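Local structure of thermostable monoacylglycerol lipase (Bacillus, 4LHE) at residues Glu12-Glu17 and Leu39-Ala44. The protein probably hydrolyses monoacylglycerols to free fatty acid and glycerol, as a lipase of the alpha/beta hydrolase fold. Numbering follows the deposited sequence.
Sequences EPFYAE and LAEAYA
A40 O accepts the helical hydrogen bond of A44 N at 3.0 Å, and F14 CE2 packs beside it, 3.9 Å from A40 O. The contact lies at one border of the alpha/beta hydrolase sheet. Strand 14-16 is an outermost strand, antiparallel to strand 49-52. Helix 37-45 is the helix of the beta-alpha-beta crossover from strand 21-26 to its parallel neighbour 49-52. The helix runs against those strands and so with strand 14-16; segment 39-44 lies at 5° to it, axes 9.6 Å apart.

F14 carries most of the packing. With chi1 at 170° CG stands beside the carbonyl carbon, opposite the backbone N, which sends the ring across to the helix. The methyl of A40 meets the ring obliquely, with A40 CB 3.6 Å from F14 CD2. E41 CG lies over one ring face, displaced toward the rim. A44 CB sits at the ring edge instead, near the ring plane. V50 of strand 49-52 touches both F14 and A40 and joins them to the sheet. Y15, across the strand, packs edge-to-face on W83. Two residues on from F14, on the same side of the strand, A16 CB and A44 CB meet at 4.2 Å.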
loop_
_atom_site.group_PDB
_atom_site.type_symbol
_atom_site.label_atom_id
_atom_site.label_comp_id
_atom_site.label_asym_id
_atom_site.label_seq_id
_atom_site.Cartn_x
_atom_site.Cartn_y
_atom_site.Cartn_z
ATOM N N GLU A 12 -7.275 -2.015 13.636
ATOM C CA GLU A 12 -8.429 -2.772 13.160
ATOM C C GLU A 12 -8.749 -2.411 11.708
ATOM O O GLU A 12 -8.613 -1.247 11.296
ATOM C CB GLU A 12 -9.660 -2.495 14.037
ATOM C CG GLU A 12 -9.467 -2.773 15.531
ATOM C CD GLU A 12 -8.818 -1.606 16.268
ATOM O OE1 GLU A 12 -8.462 -0.602 15.610
ATOM O OE2 GLU A 12 -8.664 -1.692 17.509
ATOM N N PRO A 13 -9.183 -3.404 10.922
ATOM C CA PRO A 13 -9.666 -3.091 9.569
ATOM C C PRO A 13 -10.930 -2.214 9.590
ATOM O O PRO A 13 -11.540 -2.036 10.643
ATOM C CB PRO A 13 -9.965 -4.475 8.978
ATOM C CG PRO A 13 -10.242 -5.347 10.185
ATOM C CD PRO A 13 -9.294 -4.843 11.240
ATOM N N PHE A 14 -11.307 -1.674 8.431
ATOM C CA PHE A 14 -12.424 -0.747 8.332
ATOM C C PHE A 14 -13.226 -1.075 7.081
ATOM O O PHE A 14 -12.684 -1.088 5.972
ATOM C CB PHE A 14 -11.915 0.710 8.317
ATOM C CG PHE A 14 -12.976 1.730 7.979
ATOM C CD1 PHE A 14 -14.018 1.994 8.854
ATOM C CD2 PHE A 14 -12.921 2.436 6.789
ATOM C CE1 PHE A 14 -14.988 2.937 8.535
ATOM C CE2 PHE A 14 -13.891 3.373 6.470
ATOM C CZ PHE A 14 -14.921 3.623 7.341
ATOM N N TYR A 15 -14.514 -1.368 7.271
ATOM C CA TYR A 15 -15.430 -1.610 6.161
ATOM C C TYR A 15 -16.609 -0.639 6.221
ATOM O O TYR A 15 -17.115 -0.337 7.308
ATOM C CB TYR A 15 -15.962 -3.051 6.202
ATOM C CG TYR A 15 -14.874 -4.106 6.223
ATOM C CD1 TYR A 15 -14.451 -4.712 5.043
ATOM C CD2 TYR A 15 -14.268 -4.489 7.416
ATOM C CE1 TYR A 15 -13.460 -5.676 5.048
ATOM C CE2 TYR A 15 -13.270 -5.454 7.431
ATOM C CZ TYR A 15 -12.869 -6.035 6.240
ATOM O OH TYR A 15 -11.886 -6.998 6.239
ATOM N N ALA A 16 -17.043 -0.151 5.059
ATOM C CA ALA A 16 -18.234 0.697 4.988
ATOM C C ALA A 16 -18.926 0.544 3.655
ATOM O O ALA A 16 -18.301 0.709 2.595
ATOM C CB ALA A 16 -17.901 2.160 5.253
ATOM N N GLU A 17 -20.221 0.238 3.714
ATOM C CA GLU A 17 -21.037 0.023 2.526
ATOM C C GLU A 17 -21.999 1.113 2.104
ATOM O O GLU A 17 -23.093 1.241 2.655
ATOM C CB GLU A 17 -21.982 -1.159 2.727
ATOM C CG GLU A 17 -21.290 -2.434 3.124
ATOM C CD GLU A 17 -22.073 -3.658 2.682
ATOM O OE1 GLU A 17 -22.956 -3.513 1.803
ATOM O OE2 GLU A 17 -21.797 -4.756 3.209
ATOM N N LEU A 39 -7.757 8.322 4.753
ATOM C CA LEU A 39 -8.243 8.215 3.384
ATOM C C LEU A 39 -9.564 7.449 3.337
ATOM O O LEU A 39 -10.542 7.917 2.742
ATOM C CB LEU A 39 -7.198 7.515 2.483
ATOM C CG LEU A 39 -6.072 8.365 1.906
ATOM C CD1 LEU A 39 -5.255 9.014 2.984
ATOM C CD2 LEU A 39 -5.162 7.503 1.016
ATOM N N ALA A 40 -9.590 6.269 3.958
ATOM C CA ALA A 40 -10.774 5.412 3.928
ATOM C C ALA A 40 -12.016 6.144 4.452
ATOM O O ALA A 40 -13.102 6.075 3.842
ATOM C CB ALA A 40 -10.518 4.166 4.741
ATOM N N GLU A 41 -11.852 6.849 5.570
ATOM C CA GLU A 41 -12.945 7.613 6.161
ATOM C C GLU A 41 -13.440 8.749 5.268
ATOM O O GLU A 41 -14.653 8.907 5.086
ATOM C CB GLU A 41 -12.592 8.100 7.579
ATOM C CG GLU A 41 -12.471 6.944 8.596
ATOM C CD GLU A 41 -12.085 7.400 10.001
ATOM O OE1 GLU A 41 -12.037 8.624 10.250
ATOM O OE2 GLU A 41 -11.844 6.529 10.872
ATOM N N ALA A 42 -12.515 9.526 4.702
ATOM C CA ALA A 42 -12.870 10.544 3.700
ATOM C C ALA A 42 -13.576 10.005 2.441
ATOM O O ALA A 42 -14.493 10.662 1.925
ATOM C CB ALA A 42 -11.658 11.366 3.312
ATOM N N TYR A 43 -13.172 8.835 1.938
ATOM C CA TYR A 43 -13.829 8.281 0.741
ATOM C C TYR A 43 -15.230 7.736 1.068
ATOM O O TYR A 43 -16.158 7.843 0.260
ATOM C CB TYR A 43 -12.964 7.206 0.051
ATOM C CG TYR A 43 -11.552 7.659 -0.317
ATOM C CD1 TYR A 43 -11.249 9.001 -0.520
ATOM C CD2 TYR A 43 -10.524 6.734 -0.438
ATOM C CE1 TYR A 43 -9.951 9.408 -0.848
ATOM C CE2 TYR A 43 -9.241 7.127 -0.761
ATOM C CZ TYR A 43 -8.957 8.462 -0.959
ATOM O OH TYR A 43 -7.659 8.836 -1.270
ATOM N N ALA A 44 -15.363 7.154 2.253
ATOM C CA ALA A 44 -16.652 6.673 2.741
ATOM C C ALA A 44 -17.632 7.842 2.892
ATOM O O ALA A 44 -18.799 7.751 2.502
ATOM C CB ALA A 44 -16.464 5.947 4.058
#